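Local coordinates for threonine phosphate decarboxylase-like enzyme (Sulfurospirillum multivorans, PDB 6OUX), which catalyses the pyridoxal phosphate-dependent decarboxylation of L-serine O-phosphate to ethanolamine O-phosphate, a precursor in norcobamide biosynthesis, at residues A[48-53]-A[326-331]; A[176-179]-A[185-188]; A[211-216]-A[238-243]; A[303-308]-A[376-381]. All coordinates share one frame; numbering follows the deposited sequence.

Contacts 1, 2 and 3 lie in the buried heart of the chain, while contact 4 is only partly buried and lies away from the substrate site. Contacts 2 and 3 belong to the same seven-stranded sheet and touch where P179 packs on F211 and I212. Contact 1 ties a loop to the other, five-stranded sheet and meets contact 3 through F211 and F214 against N327. Helix 289-314 connects contact 4 to contact 1, M306 resting on V329. Chemistry follows place: an amide gripping backbone in contact 2, one side-chain amide hydrogen bond, a water and apolar packing in contact 1, a lysine over an imidazole in contact 3, and a shared carboxylate in contact 4.

Contact 1: A[48-53]-A[326-331]; sequences CYLSNP and ANFVML
Next to R369 and N181, probable ligands of O-phospho-L-serine, L50 and S51 of the loop entering helix 53-68 pack against N327 and F328 where strand 328-332 begins. The polar half is an amide-to-backbone bond: N327 ND2 donates to S51 O over 3.0 Å, with 155° at the hydrogen. It arrives from above the carbonyl, 56° out of its plane, and so misses the lone pairs. N327 CG sits between its own backbone N and carbonyl carbon (chi1 63°), which turns the amide up to the loop. N327 OD1 is buried here and has no hydrogen-bond partner in the model. Beside it, water 1 accepts from S51 N at 2.9 Å and lies 2.9 Å from N327 O, to which it can donate. The apolar half is L50, whose two methyls lean obliquely on the F328 side chain: CD1 and CD2 of L50 are each 3.8 Å from F328 CD2. A326 CB covers part of one ring face, and F211 meets F328 edge-to-face. L50 and F328 both rest on R369 of antiparallel strand 367-371, while N52 caps helix 53-68 and bonds to A298 of helix 289-314.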
loop_
_atom_site.group_PDB
_atom_site.type_symbol
_atom_site.label_atom_id
_atom_site.label_comp_id
_atom_site.label_asym_id
_atom_site.label_seq_id
_atom_site.Cartn_x
_atom_site.Cartn_y
_atom_site.Cartn_z
ATOM N N CYS A 48 -12.799 -18.360 -4.530
ATOM C CA CYS A 48 -11.525 -18.113 -5.162
ATOM C C CYS A 48 -10.500 -17.505 -4.242
ATOM O O CYS A 48 -9.350 -17.936 -4.218
ATOM C CB CYS A 48 -11.672 -17.124 -6.318
ATOM S SG CYS A 48 -12.426 -17.793 -7.781
ATOM N N TYR A 49 -10.886 -16.464 -3.516
ATOM C CA TYR A 49 -9.943 -15.823 -2.617
ATOM C C TYR A 49 -9.838 -16.530 -1.259
ATOM O O TYR A 49 -10.776 -17.147 -0.745
ATOM C CB TYR A 49 -10.237 -14.322 -2.421
ATOM C CG TYR A 49 -11.425 -14.119 -1.563
ATOM C CD1 TYR A 49 -12.703 -14.333 -2.080
ATOM C CD2 TYR A 49 -11.299 -13.758 -0.224
ATOM C CE1 TYR A 49 -13.828 -14.186 -1.296
ATOM C CE2 TYR A 49 -12.429 -13.632 0.579
ATOM C CZ TYR A 49 -13.693 -13.846 0.026
ATOM O OH TYR A 49 -14.855 -13.707 0.750
ATOM N N LEU A 50 -8.664 -16.405 -0.688
ATOM C CA LEU A 50 -8.268 -17.175 0.472
ATOM C C LEU A 50 -8.466 -16.318 1.721
ATOM O O LEU A 50 -8.008 -15.180 1.808
ATOM C CB LEU A 50 -6.882 -17.646 0.308
ATOM C CG LEU A 50 -6.582 -18.273 -1.053
ATOM C CD1 LEU A 50 -5.121 -18.586 -1.117
ATOM C CD2 LEU A 50 -7.394 -19.534 -1.319
ATOM N N SER A 51 -9.229 -16.846 2.644
ATOM C CA SER A 51 -9.584 -16.123 3.827
ATOM C C SER A 51 -9.941 -17.164 4.871
ATOM O O SER A 51 -9.952 -18.348 4.581
ATOM C CB SER A 51 -10.815 -15.288 3.525
ATOM O OG SER A 51 -10.910 -14.307 4.515
ATOM N N ASN A 52 -10.229 -16.726 6.083
ATOM C CA ASN A 52 -10.902 -17.528 7.065
ATOM C C ASN A 52 -12.179 -16.697 7.398
ATOM O O ASN A 52 -12.083 -15.678 8.058
ATOM C CB ASN A 52 -9.992 -17.778 8.300
ATOM C CG ASN A 52 -10.744 -18.433 9.481
ATOM O OD1 ASN A 52 -11.990 -18.598 9.467
ATOM N ND2 ASN A 52 -10.031 -18.750 10.501
ATOM N N PRO A 53 -13.344 -17.141 6.952
ATOM C CA PRO A 53 -14.543 -16.352 7.173
ATOM C C PRO A 53 -14.916 -16.220 8.658
ATOM O O PRO A 53 -15.480 -15.175 9.059
ATOM C CB PRO A 53 -15.619 -17.049 6.321
ATOM C CG PRO A 53 -15.090 -18.425 6.052
ATOM C CD PRO A 53 -13.605 -18.391 6.193
ATOM N N ALA A 326 -3.869 -26.298 4.253
ATOM C CA ALA A 326 -4.061 -24.860 4.057
ATOM C C ALA A 326 -5.554 -24.536 4.134
ATOM O O ALA A 326 -6.314 -25.366 4.540
ATOM C CB ALA A 326 -3.471 -24.436 2.763
ATOM N N ASN A 327 -5.962 -23.348 3.707
ATOM C CA ASN A 327 -7.358 -22.969 3.662
ATOM C C ASN A 327 -7.959 -23.053 2.276
ATOM O O ASN A 327 -8.826 -22.273 1.888
ATOM C CB ASN A 327 -7.534 -21.561 4.281
ATOM C CG ASN A 327 -6.819 -20.495 3.546
ATOM O OD1 ASN A 327 -5.839 -20.764 2.909
ATOM N ND2 ASN A 327 -7.237 -19.235 3.739
ATOM N N PHE A 328 -7.450 -24.018 1.516
ATOM C CA PHE A 328 -7.922 -24.313 0.208
ATOM C C PHE A 328 -7.534 -25.782 -0.074
ATOM O O PHE A 328 -6.663 -26.365 0.617
ATOM C CB PHE A 328 -7.277 -23.330 -0.817
ATOM C CG PHE A 328 -5.804 -23.299 -0.735
ATOM C CD1 PHE A 328 -5.052 -24.287 -1.329
ATOM C CD2 PHE A 328 -5.142 -22.270 -0.075
ATOM C CE1 PHE A 328 -3.666 -24.281 -1.203
ATOM C CE2 PHE A 328 -3.746 -22.263 0.062
ATOM C CZ PHE A 328 -3.013 -23.259 -0.534
ATOM N N VAL A 329 -8.212 -26.344 -1.060
ATOM C CA VAL A 329 -8.010 -27.698 -1.546
ATOM C C VAL A 329 -7.935 -27.593 -3.068
ATOM O O VAL A 329 -8.612 -26.723 -3.647
ATOM C CB VAL A 329 -9.200 -28.583 -1.147
ATOM C CG1 VAL A 329 -8.893 -30.022 -1.421
ATOM C CG2 VAL A 329 -9.453 -28.508 0.347
ATOM N N MET A 330 -7.080 -28.402 -3.681
ATOM C CA MET A 330 -6.980 -28.561 -5.107
ATOM C C MET A 330 -7.535 -29.944 -5.462
ATOM O O MET A 330 -7.162 -30.971 -4.854
ATOM C CB MET A 330 -5.507 -28.467 -5.601
ATOM C CG MET A 330 -5.296 -28.106 -7.121
ATOM S SD MET A 330 -3.555 -27.864 -7.620
ATOM C CE MET A 330 -3.431 -26.457 -8.353
ATOM N N LEU A 331 -8.402 -29.944 -6.485
ATOM C CA LEU A 331 -9.133 -31.120 -6.959
ATOM C C LEU A 331 -8.742 -31.430 -8.406
ATOM O O LEU A 331 -8.766 -30.537 -9.200
ATOM C CB LEU A 331 -10.623 -30.794 -6.948
ATOM C CG LEU A 331 -11.413 -31.255 -5.746
ATOM C CD1 LEU A 331 -10.896 -30.588 -4.513
ATOM C CD2 LEU A 331 -12.864 -30.941 -5.886
HETATM O O HOH W 1 -10.007 -19.634 2.241
#

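Contact 2: A[176-179]-A[185-188]; sequences LINP and AYLS
Two hydrogen bonds join the side-chain amide of N178 to the backbone of L187, using both ends of the amide. L187 N donates to N178 OD1 over 2.9 Å at 179°, essentially straight, and N178 ND2 returns a bond of 3.1 Å to L187 O. Each donor lies in the carbonyl plane of its acceptor and on a lone pair, so the amide docks squarely on both backbone polar atoms of L187, and the two bonds together fix its rotation. N178 reaches across because CG extends opposite the backbone N (chi1 -166°).

This is the turn after strand 173-177 of the seven-stranded sheet, in the Asn-Pro sequence motif of fold-type I aminotransferases. The peptide bond before P179 is cis, and N181, a probable O-phospho-L-serine ligand, lies in the connection between the two segments. The backbone of N178 is also hydrogen-bonded to D208 of the adjacent strand 204-208.

Flat-group and apolar contacts follow. The planes of the N178 amide and the Y186 ring are only 3° apart, but N178 ND2 approaches the ring obliquely, 3.5 Å from Y186 CE1. P179 CG touches the same side chain, 4.0 Å from Y186 CD1. The phenol end of Y186 is held by E217, to which its OH is hydrogen-bonded.

One weak CH-O contact adds to these: P179 CA lies 3.4 Å from A185 O. Further along, S188 OG caps helix 189-198 by accepting from K191 N, and M192 of that helix packs on both N178 and L187.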
loop_
_atom_site.group_PDB
_atom_site.type_symbol
_atom_site.label_atom_id
_atom_site.label_comp_id
_atom_site.label_asym_id
_atom_site.label_seq_id
_atom_site.Cartn_x
_atom_site.Cartn_y
_atom_site.Cartn_z
ATOM N N LEU A 176 10.723 -20.971 -0.481
ATOM C CA LEU A 176 9.901 -22.087 -0.092
ATOM C C LEU A 176 8.561 -21.489 0.411
ATOM O O LEU A 176 8.501 -20.434 1.073
ATOM C CB LEU A 176 10.542 -22.936 0.998
ATOM C CG LEU A 176 11.930 -23.561 0.715
ATOM C CD1 LEU A 176 12.520 -24.272 1.913
ATOM C CD2 LEU A 176 11.823 -24.555 -0.431
ATOM N N ILE A 177 7.480 -22.093 -0.006
ATOM C CA ILE A 177 6.149 -21.699 0.426
ATOM C C ILE A 177 5.631 -22.868 1.294
ATOM O O ILE A 177 5.488 -23.978 0.779
ATOM C CB ILE A 177 5.224 -21.475 -0.729
ATOM C CG1 ILE A 177 5.880 -20.663 -1.857
ATOM C CG2 ILE A 177 3.895 -20.814 -0.256
ATOM C CD1 ILE A 177 6.292 -19.273 -1.498
ATOM N N ASN A 178 5.348 -22.655 2.564
ATOM C CA ASN A 178 5.052 -23.782 3.449
ATOM C C ASN A 178 3.982 -23.361 4.469
ATOM O O ASN A 178 4.256 -22.537 5.326
ATOM C CB ASN A 178 6.309 -24.273 4.141
ATOM C CG ASN A 178 6.120 -25.605 4.777
ATOM O OD1 ASN A 178 5.537 -26.519 4.167
ATOM N ND2 ASN A 178 6.552 -25.733 6.011
ATOM N N PRO A 179 2.739 -23.862 4.347
ATOM C CA PRO A 179 2.227 -24.746 3.288
ATOM C C PRO A 179 2.270 -24.163 1.891
ATOM O O PRO A 179 2.110 -22.969 1.706
ATOM C CB PRO A 179 0.730 -25.013 3.722
ATOM C CG PRO A 179 0.665 -24.662 5.199
ATOM C CD PRO A 179 1.678 -23.517 5.319
ATOM N N ALA A 185 0.172 -28.651 0.507
ATOM C CA ALA A 185 0.920 -29.604 1.265
ATOM C C ALA A 185 1.937 -28.855 2.168
ATOM O O ALA A 185 2.421 -27.783 1.816
ATOM C CB ALA A 185 1.621 -30.566 0.363
ATOM N N TYR A 186 2.198 -29.452 3.323
ATOM C CA TYR A 186 2.943 -28.881 4.435
ATOM C C TYR A 186 4.099 -29.816 4.860
ATOM O O TYR A 186 3.901 -30.985 5.071
ATOM C CB TYR A 186 2.020 -28.640 5.648
ATOM C CG TYR A 186 2.745 -28.252 6.926
ATOM C CD1 TYR A 186 3.337 -26.995 7.075
ATOM C CD2 TYR A 186 2.843 -29.147 7.984
ATOM C CE1 TYR A 186 3.985 -26.657 8.224
ATOM C CE2 TYR A 186 3.460 -28.793 9.173
ATOM C CZ TYR A 186 4.002 -27.531 9.262
ATOM O OH TYR A 186 4.656 -27.227 10.380
ATOM N N LEU A 187 5.289 -29.257 4.968
ATOM C CA LEU A 187 6.480 -29.935 5.482
ATOM C C LEU A 187 6.603 -29.671 6.974
ATOM O O LEU A 187 6.626 -28.486 7.391
ATOM C CB LEU A 187 7.721 -29.344 4.803
ATOM C CG LEU A 187 9.012 -30.155 5.001
ATOM C CD1 LEU A 187 8.879 -31.517 4.323
ATOM C CD2 LEU A 187 10.186 -29.398 4.437
ATOM N N SER A 188 6.705 -30.742 7.766
ATOM C CA SER A 188 6.827 -30.632 9.247
ATOM C C SER A 188 7.987 -29.778 9.721
ATOM O O SER A 188 8.994 -29.629 9.010
ATOM C CB SER A 188 7.021 -32.027 9.890
ATOM O OG SER A 188 8.217 -32.613 9.411
#

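Contact 3: A[211-216]-A[238-243]; sequences FIHFAY and IVKSLS
K240 lays its last methylene over one face of the H213 ring, a CH-pi contact in which K240 CE stands 4.0 Å from the ring centroid and 28° off the normal. The two side chains cross at about a right angle. This joins the end of strand 236-241, in the seven-stranded sheet of the large domain of a fold-type I enzyme, to the short 3-10 turn 212-214 that follows strand 204-208. I212 adds a looser touch from the same turn, its CG2 4.3 Å from K240 CE.

What holds the lysine there is mostly at its tip. The chain runs extended until the last torsion folds NZ back (chi4 -61°), and K240 NZ then donates to S241 O at 3.3 Å, approaching the carbonyl oxygen almost end-on (169°). Its stronger partner is D245, with which NZ forms a salt bridge; Y255 of strand 254-257 and E209 flank the aliphatic part. A methionine in its place would probably leave D245 without its charge mate and S241 O without the donor at NZ.

Further out, the turn is pinned by F214 N bonding to F211 O, by A215 N bonding to I212 O, and by a hydrogen bond from R299 NH1 to H213 O. On the strand side an ST turn ends the segment, where S241 OG accepts a hydrogen bond from S243 N at 2.9 Å and another from K244 N.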
loop_
_atom_site.group_PDB
_atom_site.type_symbol
_atom_site.label_atom_id
_atom_site.label_comp_id
_atom_site.label_asym_id
_atom_site.label_seq_id
_atom_site.Cartn_x
_atom_site.Cartn_y
_atom_site.Cartn_z
ATOM N N PHE A 211 0.172 -19.484 4.987
ATOM C CA PHE A 211 -0.904 -20.453 5.351
ATOM C C PHE A 211 -0.693 -21.329 6.571
ATOM O O PHE A 211 -1.460 -22.304 6.780
ATOM C CB PHE A 211 -1.200 -21.318 4.096
ATOM C CG PHE A 211 -1.488 -20.472 2.897
ATOM C CD1 PHE A 211 -2.616 -19.694 2.871
ATOM C CD2 PHE A 211 -0.582 -20.349 1.864
ATOM C CE1 PHE A 211 -2.891 -18.868 1.804
ATOM C CE2 PHE A 211 -0.829 -19.487 0.822
ATOM C CZ PHE A 211 -1.990 -18.765 0.780
ATOM N N ILE A 212 0.345 -21.060 7.368
ATOM C CA ILE A 212 0.773 -22.010 8.388
ATOM C C ILE A 212 -0.225 -22.082 9.574
ATOM O O ILE A 212 -0.290 -23.073 10.271
ATOM C CB ILE A 212 2.205 -21.719 8.915
ATOM C CG1 ILE A 212 2.806 -22.991 9.568
ATOM C CG2 ILE A 212 2.239 -20.504 9.828
ATOM C CD1 ILE A 212 4.275 -22.918 9.859
ATOM N N HIS A 213 -1.033 -21.064 9.735
ATOM C CA HIS A 213 -2.086 -21.048 10.794
ATOM C C HIS A 213 -3.169 -22.125 10.540
ATOM O O HIS A 213 -3.916 -22.459 11.432
ATOM C CB HIS A 213 -2.803 -19.680 10.817
ATOM C CG HIS A 213 -2.175 -18.655 11.676
ATOM N ND1 HIS A 213 -0.832 -18.650 12.017
ATOM C CD2 HIS A 213 -2.706 -17.522 12.205
ATOM C CE1 HIS A 213 -0.580 -17.568 12.731
ATOM N NE2 HIS A 213 -1.701 -16.885 12.877
ATOM N N PHE A 214 -3.261 -22.657 9.329
ATOM C CA PHE A 214 -4.192 -23.722 8.945
ATOM C C PHE A 214 -3.634 -25.103 9.077
ATOM O O PHE A 214 -4.405 -26.043 9.006
ATOM C CB PHE A 214 -4.754 -23.469 7.534
ATOM C CG PHE A 214 -5.251 -22.067 7.375
ATOM C CD1 PHE A 214 -6.308 -21.617 8.165
ATOM C CD2 PHE A 214 -4.608 -21.169 6.573
ATOM C CE1 PHE A 214 -6.726 -20.307 8.085
ATOM C CE2 PHE A 214 -5.038 -19.845 6.475
ATOM C CZ PHE A 214 -6.079 -19.418 7.254
ATOM N N ALA A 215 -2.351 -25.238 9.386
ATOM C CA ALA A 215 -1.720 -26.567 9.511
ATOM C C ALA A 215 -1.692 -27.013 10.981
ATOM O O ALA A 215 -1.862 -26.214 11.949
ATOM C CB ALA A 215 -0.300 -26.553 8.934
ATOM N N TYR A 216 -1.479 -28.301 11.163
ATOM C CA TYR A 216 -1.389 -28.793 12.530
ATOM C C TYR A 216 -0.495 -30.010 12.557
ATOM O O TYR A 216 -0.462 -30.740 11.589
ATOM C CB TYR A 216 -2.800 -29.076 13.123
ATOM C CG TYR A 216 -3.622 -30.062 12.356
ATOM C CD1 TYR A 216 -4.399 -29.645 11.285
ATOM C CD2 TYR A 216 -3.574 -31.425 12.634
ATOM C CE1 TYR A 216 -5.109 -30.527 10.526
ATOM C CE2 TYR A 216 -4.325 -32.340 11.880
ATOM C CZ TYR A 216 -5.082 -31.875 10.824
ATOM O OH TYR A 216 -5.812 -32.720 10.059
ATOM N N ILE A 238 11.666 -15.116 7.071
ATOM C CA ILE A 238 10.275 -15.545 7.161
ATOM C C ILE A 238 9.394 -14.471 6.577
ATOM O O ILE A 238 9.531 -13.277 6.889
ATOM C CB ILE A 238 9.846 -15.813 8.632
ATOM C CG1 ILE A 238 10.733 -16.873 9.283
ATOM C CG2 ILE A 238 8.372 -16.208 8.719
ATOM C CD1 ILE A 238 10.699 -18.248 8.615
ATOM N N VAL A 239 8.450 -14.872 5.728
ATOM C CA VAL A 239 7.483 -13.917 5.231
ATOM C C VAL A 239 6.074 -14.452 5.484
ATOM O O VAL A 239 5.842 -15.650 5.322
ATOM C CB VAL A 239 7.660 -13.707 3.688
ATOM C CG1 VAL A 239 6.669 -12.706 3.213
ATOM C CG2 VAL A 239 9.025 -13.213 3.322
ATOM N N LYS A 240 5.133 -13.570 5.823
ATOM C CA LYS A 240 3.773 -14.019 6.221
ATOM C C LYS A 240 2.750 -12.920 5.963
ATOM O O LYS A 240 2.907 -11.791 6.412
ATOM C CB LYS A 240 3.747 -14.469 7.694
ATOM C CG LYS A 240 2.396 -14.954 8.134
ATOM C CD LYS A 240 2.392 -15.831 9.375
ATOM C CE LYS A 240 0.998 -16.360 9.617
ATOM N NZ LYS A 240 0.101 -15.193 9.840
ATOM N N SER A 241 1.695 -13.287 5.242
ATOM C CA SER A 241 0.545 -12.466 5.081
ATOM C C SER A 241 -0.130 -12.319 6.428
ATOM O O SER A 241 -0.107 -13.221 7.247
ATOM C CB SER A 241 -0.382 -13.055 4.037
ATOM O OG SER A 241 -1.619 -12.360 4.067
ATOM N N LEU A 242 -0.668 -11.150 6.691
ATOM C CA LEU A 242 -1.666 -11.017 7.771
ATOM C C LEU A 242 -3.112 -10.964 7.268
ATOM O O LEU A 242 -4.023 -10.959 8.091
ATOM C CB LEU A 242 -1.369 -9.798 8.632
ATOM C CG LEU A 242 -0.049 -9.850 9.388
ATOM C CD1 LEU A 242 0.256 -8.467 9.962
ATOM C CD2 LEU A 242 -0.117 -10.895 10.502
ATOM N N SER A 243 -3.319 -11.033 5.956
ATOM C CA SER A 243 -4.649 -10.902 5.323
ATOM C C SER A 243 -5.376 -12.245 5.031
ATOM O O SER A 243 -6.602 -12.369 5.139
ATOM C CB SER A 243 -4.488 -9.967 4.085
ATOM O OG SER A 243 -3.894 -8.674 4.516
#

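Contact 4: A[303-308]-A[376-381]; sequences IKEMCR and EENNCI
The segments 303-308 and 376-381 of two helices run nearly parallel, 14° apart, with their axes 10.7 Å from each other at closest approach. That spacing is bridged by side chains, chiefly E305 and N378, which come from opposite directions. E305 first extends away from its backbone N (chi1 179°) and then bends at the second torsion, bringing its carboxylate up to the other helix. N378 ND2 donates to E305 OE2 over 2.8 Å at 166°, and OE2 accepts on its lone pair facing away from the other oxygen. The bonded oxygen stays within the amide plane, and the carboxylate and amide are close to coplanar.

The same oxygen serves R308, one turn further along the helix of E305. R308 NH2 lies 2.7 Å from E305 OE2 in a salt bridge, reaching the lone pair on the side of the other oxygen, with OE2 near the guanidinium plane. R308 also leans toward the second helix: its NH1 is 4.0 Å from N379 OD1, too distant for a hydrogen bond, and NH2 is 4.2 Å from N378 CB.

Beyond the pair, N378 OD1 accepts from R373 N, and OE1 of E305 has a long, weak ion pair with R375. F309 packs on N378 and I381. With a leucine in place of E305 the guanidinium of R308 is likely to lose its counter-charge, and N378 ND2 its acceptor on the facing helix.

Two donors converging on separate lone pairs of one oxygen would tend to stabilise E305 as a carboxylate and to fix its rotation.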
loop_
_atom_site.group_PDB
_atom_site.type_symbol
_atom_site.label_atom_id
_atom_site.label_comp_id
_atom_site.label_asym_id
_atom_site.label_seq_id
_atom_site.Cartn_x
_atom_site.Cartn_y
_atom_site.Cartn_z
ATOM N N ILE A 303 -10.001 -24.687 10.970
ATOM C CA ILE A 303 -9.310 -25.934 10.660
ATOM C C ILE A 303 -10.266 -27.140 10.780
ATOM O O ILE A 303 -10.245 -28.072 9.906
ATOM C CB ILE A 303 -8.123 -26.143 11.591
ATOM C CG1 ILE A 303 -7.045 -25.116 11.309
ATOM C CG2 ILE A 303 -7.570 -27.566 11.570
ATOM C CD1 ILE A 303 -5.954 -25.110 12.354
ATOM N N LYS A 304 -11.122 -27.135 11.803
ATOM C CA LYS A 304 -12.066 -28.255 11.980
ATOM C C LYS A 304 -13.028 -28.307 10.822
ATOM O O LYS A 304 -13.294 -29.383 10.284
ATOM C CB LYS A 304 -12.787 -28.245 13.326
ATOM C CG LYS A 304 -11.853 -28.586 14.488
ATOM C CD LYS A 304 -12.558 -28.486 15.847
ATOM C CE LYS A 304 -11.491 -28.431 16.947
ATOM N NZ LYS A 304 -12.033 -27.988 18.248
ATOM N N GLU A 305 -13.489 -27.149 10.346
ATOM C CA GLU A 305 -14.319 -27.176 9.205
ATOM C C GLU A 305 -13.592 -27.629 7.915
ATOM O O GLU A 305 -14.219 -28.336 7.137
ATOM C CB GLU A 305 -15.020 -25.811 9.032
ATOM C CG GLU A 305 -15.930 -25.639 7.855
ATOM C CD GLU A 305 -16.930 -26.775 7.637
ATOM O OE1 GLU A 305 -17.437 -27.284 8.682
ATOM O OE2 GLU A 305 -17.184 -27.143 6.417
ATOM N N MET A 306 -12.381 -27.118 7.649
ATOM C CA MET A 306 -11.577 -27.541 6.503
ATOM C C MET A 306 -11.438 -29.070 6.491
ATOM O O MET A 306 -11.473 -29.683 5.414
ATOM C CB MET A 306 -10.154 -26.967 6.543
ATOM C CG MET A 306 -9.986 -25.574 5.956
ATOM S SD MET A 306 -10.432 -25.332 4.229
ATOM C CE MET A 306 -9.959 -26.648 3.394
ATOM N N CYS A 307 -11.141 -29.651 7.634
ATOM C CA CYS A 307 -11.061 -31.121 7.743
ATOM C C CYS A 307 -12.381 -31.760 7.305
ATOM O O CYS A 307 -12.390 -32.682 6.511
ATOM C CB CYS A 307 -10.680 -31.528 9.127
ATOM S SG CYS A 307 -8.970 -31.154 9.556
ATOM N N ARG A 308 -13.498 -31.203 7.757
ATOM C CA ARG A 308 -14.818 -31.724 7.373
ATOM C C ARG A 308 -15.126 -31.572 5.881
ATOM O O ARG A 308 -15.622 -32.487 5.250
ATOM C CB ARG A 308 -15.870 -31.079 8.249
ATOM C CG ARG A 308 -17.241 -31.698 8.179
ATOM C CD ARG A 308 -18.321 -30.650 8.493
ATOM N NE ARG A 308 -19.399 -30.891 7.537
ATOM C CZ ARG A 308 -19.637 -30.257 6.385
ATOM N NH1 ARG A 308 -20.668 -30.677 5.658
ATOM N NH2 ARG A 308 -18.957 -29.190 5.983
ATOM N N GLU A 376 -21.910 -23.976 5.926
ATOM C CA GLU A 376 -23.061 -23.926 5.024
ATOM C C GLU A 376 -22.619 -23.801 3.563
ATOM O O GLU A 376 -23.112 -24.491 2.682
ATOM C CB GLU A 376 -23.983 -22.744 5.381
ATOM C CG GLU A 376 -25.347 -23.197 5.903
ATOM C CD GLU A 376 -25.968 -22.168 6.841
ATOM O OE1 GLU A 376 -26.984 -21.531 6.444
ATOM O OE2 GLU A 376 -25.424 -22.009 7.975
ATOM N N GLU A 377 -21.652 -22.924 3.337
ATOM C CA GLU A 377 -21.138 -22.718 2.002
ATOM C C GLU A 377 -20.410 -23.968 1.509
ATOM O O GLU A 377 -20.575 -24.351 0.334
ATOM C CB GLU A 377 -20.281 -21.463 1.957
ATOM C CG GLU A 377 -21.120 -20.200 2.117
ATOM C CD GLU A 377 -20.326 -18.940 2.033
ATOM O OE1 GLU A 377 -20.801 -17.954 1.505
ATOM O OE2 GLU A 377 -19.245 -18.902 2.590
ATOM N N ASN A 378 -19.607 -24.611 2.347
ATOM C CA ASN A 378 -18.940 -25.824 1.932
ATOM C C ASN A 378 -19.940 -26.867 1.520
ATOM O O ASN A 378 -19.715 -27.549 0.541
ATOM C CB ASN A 378 -17.978 -26.380 2.992
ATOM C CG ASN A 378 -16.748 -25.455 3.207
ATOM O OD1 ASN A 378 -16.452 -24.623 2.351
ATOM N ND2 ASN A 378 -16.154 -25.516 4.356
ATOM N N ASN A 379 -21.064 -26.981 2.244
ATOM C CA ASN A 379 -22.044 -28.014 1.916
ATOM C C ASN A 379 -22.585 -27.767 0.510
ATOM O O ASN A 379 -22.708 -28.711 -0.266
ATOM C CB ASN A 379 -23.151 -28.022 2.985
ATOM C CG ASN A 379 -24.065 -29.234 2.891
ATOM O OD1 ASN A 379 -23.624 -30.389 2.955
ATOM N ND2 ASN A 379 -25.386 -28.974 2.755
ATOM N N CYS A 380 -22.871 -26.504 0.188
ATOM C CA CYS A 380 -23.357 -26.110 -1.127
ATOM C C CYS A 380 -22.355 -26.463 -2.251
ATOM O O CYS A 380 -22.701 -26.962 -3.317
ATOM C CB CYS A 380 -23.629 -24.590 -1.178
ATOM S SG CYS A 380 -25.063 -24.068 -0.173
ATOM N N ILE A 381 -21.099 -26.211 -1.984
ATOM C CA ILE A 381 -20.062 -26.574 -2.931
ATOM C C ILE A 381 -20.029 -28.084 -3.156
ATOM O O ILE A 381 -19.944 -28.543 -4.288
ATOM C CB ILE A 381 -18.695 -26.039 -2.448
ATOM C CG1 ILE A 381 -18.691 -24.530 -2.452
ATOM C CG2 ILE A 381 -17.618 -26.543 -3.361
ATOM C CD1 ILE A 381 -17.508 -23.901 -1.751
#